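Local atomic coordinates of endoglucanase (Clostridium thermocellum, PDB entry 2E4T), a protein that hydrolyses beta-1,4-glucan chains such as cellulose and xyloglucan, this chain being the family 44 catalytic module of a longer multidomain enzyme. Residues A[76-80]-A[81-85]; A[255-258]-A[259-263]; A[426-429]-A[430-433]. All blocks are in the same frame, centred on the assembly; numbering follows the deposited sequence.

Overall arrangement
All three contacts are local, one continuous stretch each, and they occur in series along a single chain built from a TIM-like barrel and a mixed beta sheet. Contact 1, in the loop between helices 71-75 and 88-99, and contact 2, at the start of helix 257-272 on the barrel, have centres about 41 Å apart. Contact 3 is the turn between strands 420-426 and 432-439 of the mixed sheet. Its centre is about 34 Å from that of contact 2 and about 50 Å from that of contact 1, which is across the centre of the chain. All three lie away from the calcium site (Glu-54, Asp-150, Asp-153, Tyr-155) and the zinc site (Asp-35, Ala-395, Glu-401).

Contact 1 (A[76-80]-A[81-85])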
ATOM      1  N   GLY A  76       7.560 -13.189  12.937  1.00  7.67           N
ATOM      2  CA  GLY A  76       7.823 -11.833  13.389  1.00  7.82           C
ATOM      3  C   GLY A  76       9.048 -11.706  14.255  1.00  7.35           C
ATOM      4  O   GLY A  76       9.403 -10.566  14.634  1.00  8.33           O
ATOM      5  N   GLY A  77       9.707 -12.777  14.629  1.00  8.20           N
ATOM      6  CA  GLY A  77      10.877 -12.705  15.494  1.00  9.02           C
ATOM      7  C   GLY A  77      10.545 -12.387  16.938  1.00  8.97           C
ATOM      8  O   GLY A  77      11.346 -11.752  17.637  1.00 11.37           O
ATOM      9  N   VAL A  78       9.374 -12.816  17.423  1.00  8.56           N
ATOM     10  CA  VAL A  78       9.019 -12.547  18.807  1.00  8.65           C
ATOM     11  C   VAL A  78       9.869 -13.485  19.705  1.00  8.79           C
ATOM     12  O   VAL A  78       9.829 -14.696  19.549  1.00 10.36           O
ATOM     13  CB  VAL A  78       7.502 -12.772  19.056  1.00  8.23           C
ATOM     14  CG1 VAL A  78       7.181 -12.411  20.493  1.00  9.13           C
ATOM     15  CG2 VAL A  78       6.672 -11.965  18.069  1.00  8.59           C
ATOM     16  N   PRO A  79      10.550 -12.972  20.716  1.00 10.24           N
ATOM     17  CA  PRO A  79      11.289 -13.882  21.626  1.00 11.42           C
ATOM     18  C   PRO A  79      10.350 -14.849  22.344  1.00 11.04           C
ATOM     19  O   PRO A  79       9.230 -14.421  22.711  1.00 10.62           O
ATOM     20  CB  PRO A  79      11.945 -12.921  22.646  1.00 13.45           C
ATOM     21  CG  PRO A  79      11.928 -11.610  22.035  1.00 14.12           C
ATOM     22  CD  PRO A  79      10.740 -11.577  21.053  1.00 11.19           C
ATOM     23  N   LYS A  80      10.812 -16.084  22.625  1.00 11.78           N
ATOM     24  CA  LYS A  80       9.957 -17.109  23.199  1.00 12.79           C
ATOM     25  C   LYS A  80       9.420 -16.631  24.518  1.00 12.23           C
ATOM     26  O   LYS A  80       8.306 -17.042  24.875  1.00 13.81           O
ATOM     27  CB  LYS A  80      10.713 -18.459  23.253  1.00 15.02           C
ATOM     28  CG  LYS A  80      10.630 -19.098  21.873  1.00 16.91           C
ATOM     29  CD  LYS A  80      11.537 -20.283  21.695  1.00 18.63           C
ATOM     30  CE  LYS A  80      11.308 -20.927  20.347  1.00 21.09           C
ATOM     31  NZ  LYS A  80      11.710 -20.030  19.229  1.00 26.12           N
ATOM     32  N   GLY A  81      10.174 -15.853  25.279  1.00 12.57           N
ATOM     33  CA  GLY A  81       9.712 -15.408  26.595  1.00 12.77           C
ATOM     34  C   GLY A  81       8.489 -14.493  26.530  1.00 11.97           C
ATOM     35  O   GLY A  81       7.862 -14.270  27.556  1.00 13.48           O
ATOM     36  N   GLU A  82       8.154 -13.988  25.339  1.00 11.15           N
ATOM     37  CA  GLU A  82       7.007 -13.119  25.143  1.00 10.36           C
ATOM     38  C   GLU A  82       5.880 -13.807  24.393  1.00  9.29           C
ATOM     39  O   GLU A  82       4.875 -13.152  24.071  1.00  9.54           O
ATOM     40  CB  GLU A  82       7.441 -11.876  24.369  1.00 11.17           C
ATOM     41  CG  GLU A  82       8.435 -11.002  25.193  1.00 14.50           C
ATOM     42  CD  GLU A  82       7.828 -10.505  26.530  0.50 13.70           C
ATOM     43  OE1 GLU A  82       8.555 -10.569  27.542  0.50 18.60           O
ATOM     44  OE2 GLU A  82       6.622 -10.107  26.601  0.50 15.27           O
ATOM     45  N   TRP A  83       5.986 -15.113  24.092  1.00  9.66           N
ATOM     46  CA  TRP A  83       4.954 -15.774  23.298  1.00  9.64           C
ATOM     47  C   TRP A  83       3.588 -15.745  23.970  1.00 10.80           C
ATOM     48  O   TRP A  83       2.595 -15.733  23.261  1.00 11.80           O
ATOM     49  CB  TRP A  83       5.366 -17.188  22.944  1.00 10.54           C
ATOM     50  CG  TRP A  83       6.347 -17.247  21.812  1.00  9.43           C
ATOM     51  CD1 TRP A  83       7.109 -16.218  21.329  1.00  9.45           C
ATOM     52  CD2 TRP A  83       6.626 -18.386  21.006  1.00 10.35           C
ATOM     53  NE1 TRP A  83       7.850 -16.654  20.208  1.00  9.67           N
ATOM     54  CE2 TRP A  83       7.559 -17.985  20.017  1.00  9.39           C
ATOM     55  CE3 TRP A  83       6.169 -19.721  21.033  1.00 10.93           C
ATOM     56  CZ2 TRP A  83       8.007 -18.857  19.040  1.00 11.63           C
ATOM     57  CZ3 TRP A  83       6.610 -20.581  20.089  1.00 12.90           C
ATOM     58  CH2 TRP A  83       7.538 -20.157  19.107  1.00 13.52           C
ATOM     59  N   SER A  84       3.528 -15.753  25.301  1.00 11.20           N
ATOM     60  CA  SER A  84       2.240 -15.716  25.964  1.00 12.82           C
ATOM     61  C   SER A  84       1.857 -14.300  26.398  1.00 10.53           C
ATOM     62  O   SER A  84       0.818 -14.137  27.015  1.00 12.23           O
ATOM     63  CB  SER A  84       2.245 -16.614  27.209  1.00 15.28           C
ATOM     64  OG  SER A  84       3.223 -16.136  28.113  1.00 17.66           O
ATOM     65  N   THR A  85       2.635 -13.258  26.046  1.00  8.95           N
ATOM     66  CA  THR A  85       2.261 -11.905  26.408  1.00  8.27           C
ATOM     67  C   THR A  85       1.264 -11.381  25.395  1.00  7.31           C
ATOM     68  O   THR A  85       1.502 -11.514  24.153  1.00  7.09           O
ATOM     69  CB  THR A  85       3.469 -10.999  26.453  1.00  9.23           C
ATOM     70  OG1 THR A  85       4.400 -11.556  27.362  1.00 11.67           O
ATOM     71  CG2 THR A  85       3.166  -9.563  26.830  1.00  9.92           C
TER
HETATM   72  O   HOH W   1       6.156 -16.711  26.673  1.00 19.02           O
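Trp-83 folds back over Lys-80 and spends its indole N-H on the carbonyl of Val-78. NE1 of Trp-83 gives a hydrogen bond of 2.9 Å to O of Val-78, somewhat bent (149° at the hydrogen). The acceptor sits close to the plane of the indole, whereas NE1 itself stands well above the carbonyl plane of Val-78.

Two backbone bonds close the single turn of 3-10 helix: Glu-82 N to Pro-79 O at 2.9 Å, and Trp-83 N to Lys-80 O at 3.1 Å. The carbonyl of Lys-80 has a second donor, a water at 2.8 Å from its O, and this water in turn accepts from Ser-84 N, tying the turn to the beta turn of residues 82 to 85. Asn-56 ND2 serves the carbonyls of Trp-83 and Thr-85.

With CG beside its own backbone N (chi1 -78°), the tryptophan lays one face on Lys-80, whose CA makes a CH-pi contact 3.7 Å from the centroid of the five-membered ring. The lysine chain runs alongside in the same direction, CG lying 3.8 Å from CE2 of Trp-83. Val-78 CG1 packs near CD1 of the indole, at 3.9 Å.

The loop leaves helix 71-75 through a Schellman motif at Gly-77. Val-78 and Trp-83 both press on Leu-73 of that helix, and Val-78 also reaches Thr-92 of helix 88-99.

Contact 2 (A[255-258]-A[259-263]); sequences RWFI and DYYLD
The indole of Trp-256 has the carboxylate of Asp-259 at its edge, the two planes almost perpendicular at 87°. OD2 of Asp-259 lies in the ring plane, 3.4 Å from CD1 of Trp-256, and OD1 takes a weak, bent hydrogen bond from NE1 of Trp-256 at 3.3 Å. CB of Ile-258 lies over one face, toward the rim, and the ring also meets that of Phe-335. Farther round the helix, Phe-257 forms an aromatic cluster with Tyr-260 and Tyr-261. CE1 of Phe-257 comes within 3.6 Å of CD2 of Tyr-260, their rings tilted by 32°, while CE2 of Phe-257 lies 3.9 Å from CB of Tyr-261; the cluster packs against helix 204-221 and strand 226-232.

Trp-256 occupies the N-cap position of helix 257-272, which puts Asp-259 in the first turn. Ser-345 OG is the stronger partner of both Trp-256 NE1 and Asp-259 OD1. OD2 of Asp-259 receives two waters, at 2.7 Å and 2.6 Å, which bridge to N and NE of Arg-255. That arginine makes its salt bridge with Asp-334 instead. A buried carboxylate so supplied with donors, near a helix N-terminus, is probably ionised.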
ATOM      1  N   ARG A 255     -22.560   2.259  -9.590  1.00  8.72           N
ATOM      2  CA  ARG A 255     -21.750   1.868 -10.707  1.00  9.02           C
ATOM      3  C   ARG A 255     -20.834   0.668 -10.346  1.00  8.29           C
ATOM      4  O   ARG A 255     -20.469  -0.133 -11.231  1.00 10.38           O
ATOM      5  CB  ARG A 255     -20.903   3.085 -11.191  1.00 10.58           C
ATOM      6  CG  ARG A 255     -20.316   2.948 -12.584  1.00 11.36           C
ATOM      7  CD  ARG A 255     -19.723   4.249 -13.034  1.00 11.68           C
ATOM      8  NE  ARG A 255     -18.426   4.581 -12.393  1.00  9.69           N
ATOM      9  CZ  ARG A 255     -17.221   4.485 -12.931  1.00  9.12           C
ATOM     10  NH1 ARG A 255     -17.037   3.955 -14.144  1.00 10.83           N
ATOM     11  NH2 ARG A 255     -16.181   4.959 -12.254  1.00 11.23           N
ATOM     12  N   TRP A 256     -20.379   0.636  -9.099  1.00  7.33           N
ATOM     13  CA  TRP A 256     -19.516  -0.434  -8.589  1.00  6.93           C
ATOM     14  C   TRP A 256     -19.597  -0.434  -7.076  1.00  6.41           C
ATOM     15  O   TRP A 256     -20.065   0.561  -6.441  1.00  6.55           O
ATOM     16  CB  TRP A 256     -18.076  -0.377  -9.084  1.00  6.75           C
ATOM     17  CG  TRP A 256     -17.260   0.851  -8.853  1.00  6.46           C
ATOM     18  CD1 TRP A 256     -17.672   2.138  -8.516  1.00  6.92           C
ATOM     19  CD2 TRP A 256     -15.840   0.941  -9.057  1.00  6.12           C
ATOM     20  NE1 TRP A 256     -16.587   2.997  -8.520  1.00  6.88           N
ATOM     21  CE2 TRP A 256     -15.463   2.288  -8.834  1.00  6.59           C
ATOM     22  CE3 TRP A 256     -14.869   0.001  -9.420  1.00  6.75           C
ATOM     23  CZ2 TRP A 256     -14.149   2.711  -8.981  1.00  7.12           C
ATOM     24  CZ3 TRP A 256     -13.575   0.424  -9.571  1.00  7.63           C
ATOM     25  CH2 TRP A 256     -13.219   1.771  -9.348  1.00  7.74           C
ATOM     26  N   PHE A 257     -19.126  -1.517  -6.473  1.00  6.07           N
ATOM     27  CA  PHE A 257     -19.112  -1.682  -5.027  1.00  6.46           C
ATOM     28  C   PHE A 257     -18.328  -0.567  -4.343  1.00  5.44           C
ATOM     29  O   PHE A 257     -18.739  -0.133  -3.238  1.00  6.15           O
ATOM     30  CB  PHE A 257     -18.603  -3.073  -4.621  1.00  6.48           C
ATOM     31  CG  PHE A 257     -18.531  -3.213  -3.143  1.00  6.26           C
ATOM     32  CD1 PHE A 257     -19.664  -3.446  -2.386  1.00  6.51           C
ATOM     33  CD2 PHE A 257     -17.300  -3.081  -2.495  1.00  6.86           C
ATOM     34  CE1 PHE A 257     -19.606  -3.479  -0.990  1.00  7.46           C
ATOM     35  CE2 PHE A 257     -17.227  -3.120  -1.105  1.00  7.65           C
ATOM     36  CZ  PHE A 257     -18.381  -3.323  -0.343  1.00  7.84           C
ATOM     37  N   ILE A 258     -17.248  -0.060  -4.943  1.00  5.98           N
ATOM     38  CA  ILE A 258     -16.537   1.066  -4.316  1.00  5.42           C
ATOM     39  C   ILE A 258     -17.484   2.188  -3.955  1.00  5.65           C
ATOM     40  O   ILE A 258     -17.408   2.767  -2.850  1.00  6.14           O
ATOM     41  CB  ILE A 258     -15.479   1.599  -5.326  1.00  5.93           C
ATOM     42  CG1 ILE A 258     -14.385   0.547  -5.618  1.00  6.02           C
ATOM     43  CG2 ILE A 258     -14.895   2.917  -4.854  1.00  6.47           C
ATOM     44  CD1 ILE A 258     -13.518   0.176  -4.434  1.00  7.32           C
ATOM     45  N   ASP A 259     -18.412   2.547  -4.875  1.00  5.95           N
ATOM     46  CA  ASP A 259     -19.342   3.659  -4.585  1.00  6.38           C
ATOM     47  C   ASP A 259     -20.294   3.324  -3.459  1.00  6.25           C
ATOM     48  O   ASP A 259     -20.616   4.189  -2.624  1.00  6.97           O
ATOM     49  CB  ASP A 259     -20.162   3.975  -5.839  1.00  6.49           C
ATOM     50  CG  ASP A 259     -19.328   4.638  -6.939  1.00  7.03           C
ATOM     51  OD1 ASP A 259     -18.235   5.151  -6.643  1.00  7.98           O
ATOM     52  OD2 ASP A 259     -19.851   4.672  -8.094  1.00  8.11           O
ATOM     53  N   TYR A 260     -20.821   2.085  -3.452  1.00  6.27           N
ATOM     54  CA  TYR A 260     -21.702   1.635  -2.368  1.00  6.41           C
ATOM     55  C   TYR A 260     -20.971   1.736  -1.019  1.00  6.10           C
ATOM     56  O   TYR A 260     -21.520   2.236  -0.019  1.00  6.44           O
ATOM     57  CB  TYR A 260     -22.148   0.213  -2.641  1.00  6.84           C
ATOM     58  CG  TYR A 260     -22.929  -0.437  -1.513  1.00  6.86           C
ATOM     59  CD1 TYR A 260     -24.326  -0.430  -1.514  1.00  7.54           C
ATOM     60  CD2 TYR A 260     -22.277  -1.115  -0.503  1.00  6.94           C
ATOM     61  CE1 TYR A 260     -25.049  -1.080  -0.530  1.00  8.04           C
ATOM     62  CE2 TYR A 260     -22.994  -1.772   0.504  1.00  8.09           C
ATOM     63  CZ  TYR A 260     -24.379  -1.759   0.469  1.00  7.92           C
ATOM     64  OH  TYR A 260     -25.054  -2.472   1.451  1.00  9.42           O
ATOM     65  N   TYR A 261     -19.725   1.232  -0.985  1.00  6.09           N
ATOM     66  CA  TYR A 261     -18.990   1.246   0.290  1.00  5.70           C
ATOM     67  C   TYR A 261     -18.793   2.658   0.781  1.00  5.58           C
ATOM     68  O   TYR A 261     -19.049   2.981   1.953  1.00  6.07           O
ATOM     69  CB  TYR A 261     -17.626   0.534   0.069  1.00  5.93           C
ATOM     70  CG  TYR A 261     -16.813   0.400   1.294  1.00  5.71           C
ATOM     71  CD1 TYR A 261     -17.098  -0.579   2.243  1.00  6.32           C
ATOM     72  CD2 TYR A 261     -15.711   1.243   1.539  1.00  5.97           C
ATOM     73  CE1 TYR A 261     -16.336  -0.750   3.384  1.00  6.21           C
ATOM     74  CE2 TYR A 261     -14.935   1.062   2.687  1.00  6.26           C
ATOM     75  CZ  TYR A 261     -15.206   0.070   3.571  1.00  6.19           C
ATOM     76  OH  TYR A 261     -14.359  -0.097   4.652  1.00  6.86           O
ATOM     77  N   LEU A 262     -18.341   3.549  -0.110  1.00  5.75           N
ATOM     78  CA  LEU A 262     -18.135   4.945   0.299  1.00  5.87           C
ATOM     79  C   LEU A 262     -19.454   5.572   0.760  1.00  6.25           C
ATOM     80  O   LEU A 262     -19.489   6.268   1.785  1.00  6.63           O
ATOM     81  CB  LEU A 262     -17.539   5.731  -0.885  1.00  5.87           C
ATOM     82  CG  LEU A 262     -16.094   5.370  -1.210  1.00  6.12           C
ATOM     83  CD1 LEU A 262     -15.768   5.885  -2.605  1.00  6.69           C
ATOM     84  CD2 LEU A 262     -15.131   5.934  -0.170  1.00  6.80           C
ATOM     85  N   ASP A 263     -20.529   5.365  -0.014  1.00  6.30           N
ATOM     86  CA  ASP A 263     -21.793   6.005   0.281  1.00  6.60           C
ATOM     87  C   ASP A 263     -22.338   5.497   1.635  1.00  6.80           C
ATOM     88  O   ASP A 263     -22.852   6.311   2.447  1.00  7.35           O
ATOM     89  CB  ASP A 263     -22.794   5.700  -0.835  1.00  7.64           C
ATOM     90  CG  ASP A 263     -24.059   6.531  -0.757  1.00  8.19           C
ATOM     91  OD1 ASP A 263     -23.987   7.741  -0.517  1.00 10.29           O
ATOM     92  OD2 ASP A 263     -25.141   5.995  -1.058  1.00 10.88           O
TER
HETATM   93  O   HOH W   2     -22.472   4.956  -8.580  1.00 12.20           O
HETATM   94  O   HOH W   3     -18.815   6.129 -10.036  1.00 13.98           O

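Contact 3 (A[426-429]-A[430-433]); sequences TSDI and EVSS
The carboxylate of Asp-428 is overlapped by the CG1 methyl of Val-431, which closes to 3.4 Å from CG of Asp-428, the two side chains crossing at about a right angle. This is an Asx turn in the five-residue loop of a beta hairpin, joining strands 420-426 and 432-439, antiparallel neighbours in the mixed sheet that also takes in strand 8-22.

Asp-428 holds the bend through one oxygen. Its CG is anti to the backbone N (chi1 -174°), which brings OD1 to the N-H groups of the next residues, two of which grip it. Glu-430 N reaches OD1 of Asp-428 at 2.9 Å, nearly in line with the C-O bond. Val-431 N comes to the same OD1 at 3.0 Å with a straighter N-H (162°), but from well above the carboxylate plane. Two bonds from different directions fix the rotation of the group, and CG1 of Val-431, set between its own backbone N and carbonyl carbon, sits over the face of the carboxylate.

The other oxygen, OD2, has a charged partner in Lys-8, which would offset the nearby carboxylate of Glu-430. A water also bridges these two acids, donating to OD2 of Asp-428 at 2.7 Å and to OE1 of Glu-430. On the backbone, O of Asp-428 accepts weakly from Ser-432 N at 3.2 Å; the position of the Ser-432 hydroxyl is doubtful.

Val-431 leans on Val-10 of strand 8-22 and on Thr-459 of strand 459-466, while Lys-453 NZ reaches the carbonyl of Ile-429. A water donates to O of Ile-429 at 2.9 Å and to OG of Ser-433 at 2.8 Å, linking the loop carbonyl to the hydroxyl of Ser-433 in the following strand.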
ATOM      1  N   THR A 426       6.761  15.421 -19.404  1.00 10.37           N
ATOM      2  CA  THR A 426       7.646  14.788 -20.397  1.00  9.38           C
ATOM      3  C   THR A 426       6.929  14.801 -21.744  1.00  9.69           C
ATOM      4  O   THR A 426       5.694  14.538 -21.797  1.00 10.79           O
ATOM      5  CB  THR A 426       8.057  13.366 -20.030  1.00  9.83           C
ATOM      6  OG1 THR A 426       7.004  12.422 -19.713  1.00 14.64           O
ATOM      7  CG2 THR A 426       8.909  12.911 -21.086  1.00  7.26           C
ATOM      8  N   SER A 427       7.685  14.987 -22.852  1.00  8.36           N
ATOM      9  CA  SER A 427       7.115  14.922 -24.202  1.00  8.73           C
ATOM     10  C   SER A 427       6.917  13.479 -24.664  1.00  8.28           C
ATOM     11  O   SER A 427       6.358  13.271 -25.749  1.00 10.03           O
ATOM     12  CB  SER A 427       8.005  15.671 -25.201  1.00  9.18           C
ATOM     13  OG  SER A 427       9.265  15.052 -25.299  1.00  8.97           O
ATOM     14  N   ASP A 428       7.341  12.477 -23.895  1.00  8.05           N
ATOM     15  CA  ASP A 428       7.178  11.078 -24.346  1.00  7.88           C
ATOM     16  C   ASP A 428       6.959  10.199 -23.117  1.00  7.52           C
ATOM     17  O   ASP A 428       7.906   9.756 -22.453  1.00  8.13           O
ATOM     18  CB  ASP A 428       8.360  10.602 -25.164  1.00  9.03           C
ATOM     19  CG  ASP A 428       8.129   9.203 -25.751  1.00 10.25           C
ATOM     20  OD1 ASP A 428       7.323   8.429 -25.192  1.00 10.50           O
ATOM     21  OD2 ASP A 428       8.773   8.873 -26.782  1.00 13.03           O
ATOM     22  N   ILE A 429       5.689   9.941 -22.816  1.00  7.73           N
ATOM     23  CA  ILE A 429       5.307   9.180 -21.643  1.00  7.82           C
ATOM     24  C   ILE A 429       5.509   7.692 -21.795  1.00  7.82           C
ATOM     25  O   ILE A 429       5.349   6.964 -20.790  1.00  8.73           O
ATOM     26  CB  ILE A 429       3.826   9.476 -21.235  1.00  8.69           C
ATOM     27  CG1 ILE A 429       2.835   8.922 -22.254  1.00 10.33           C
ATOM     28  CG2 ILE A 429       3.622  10.944 -20.928  1.00 10.66           C
ATOM     29  CD1 ILE A 429       1.358   9.159 -21.908  1.00 11.79           C
ATOM     30  N   GLU A 430       5.809   7.219 -23.008  1.00  8.41           N
ATOM     31  CA  GLU A 430       6.089   5.808 -23.238  1.00  8.24           C
ATOM     32  C   GLU A 430       7.559   5.480 -22.939  1.00  7.71           C
ATOM     33  O   GLU A 430       7.864   4.519 -22.246  1.00  9.32           O
ATOM     34  CB  GLU A 430       5.743   5.456 -24.675  1.00  9.69           C
ATOM     35  CG  GLU A 430       5.906   3.990 -24.944  1.00 12.89           C
ATOM     36  CD  GLU A 430       5.703   3.651 -26.393  1.00 19.63           C
ATOM     37  OE1 GLU A 430       6.098   4.454 -27.286  1.00 25.69           O
ATOM     38  OE2 GLU A 430       5.123   2.581 -26.663  1.00 27.63           O
ATOM     39  N   VAL A 431       8.490   6.334 -23.399  1.00  7.07           N
ATOM     40  CA  VAL A 431       9.887   6.046 -23.206  1.00  7.31           C
ATOM     41  C   VAL A 431      10.407   6.534 -21.873  1.00  6.12           C
ATOM     42  O   VAL A 431      11.510   6.125 -21.468  1.00  7.70           O
ATOM     43  CB  VAL A 431      10.758   6.641 -24.368  1.00  7.83           C
ATOM     44  CG1 VAL A 431      10.986   8.130 -24.165  1.00  8.72           C
ATOM     45  CG2 VAL A 431      12.053   5.920 -24.498  1.00  9.92           C
ATOM     46  N   SER A 432       9.666   7.404 -21.187  1.00  6.56           N
ATOM     47  CA  SER A 432      10.173   8.022 -19.977  1.00  6.49           C
ATOM     48  C   SER A 432       9.094   8.315 -19.000  1.00  6.05           C
ATOM     49  O   SER A 432       7.913   8.372 -19.347  1.00  6.75           O
ATOM     50  CB  SER A 432      10.936   9.317 -20.322  1.00  7.20           C
ATOM     51  OG  SER A 432      10.054  10.360 -20.754  1.00  8.15           O
ATOM     52  N   SER A 433       9.529   8.540 -17.755  1.00  6.14           N
ATOM     53  CA  SER A 433       8.704   9.203 -16.744  1.00  6.79           C
ATOM     54  C   SER A 433       9.601  10.196 -16.009  1.00  6.96           C
ATOM     55  O   SER A 433      10.816   9.976 -15.878  1.00  7.53           O
ATOM     56  CB  SER A 433       8.131   8.236 -15.722  1.00  7.95           C
ATOM     57  OG  SER A 433       7.363   7.242 -16.377  1.00  8.40           O
TER
HETATM   58  O   HOH W   4       8.476   6.379 -27.637  1.00 24.04           O
HETATM   59  O   HOH W   5       5.061   7.609 -18.008  1.00  9.45           O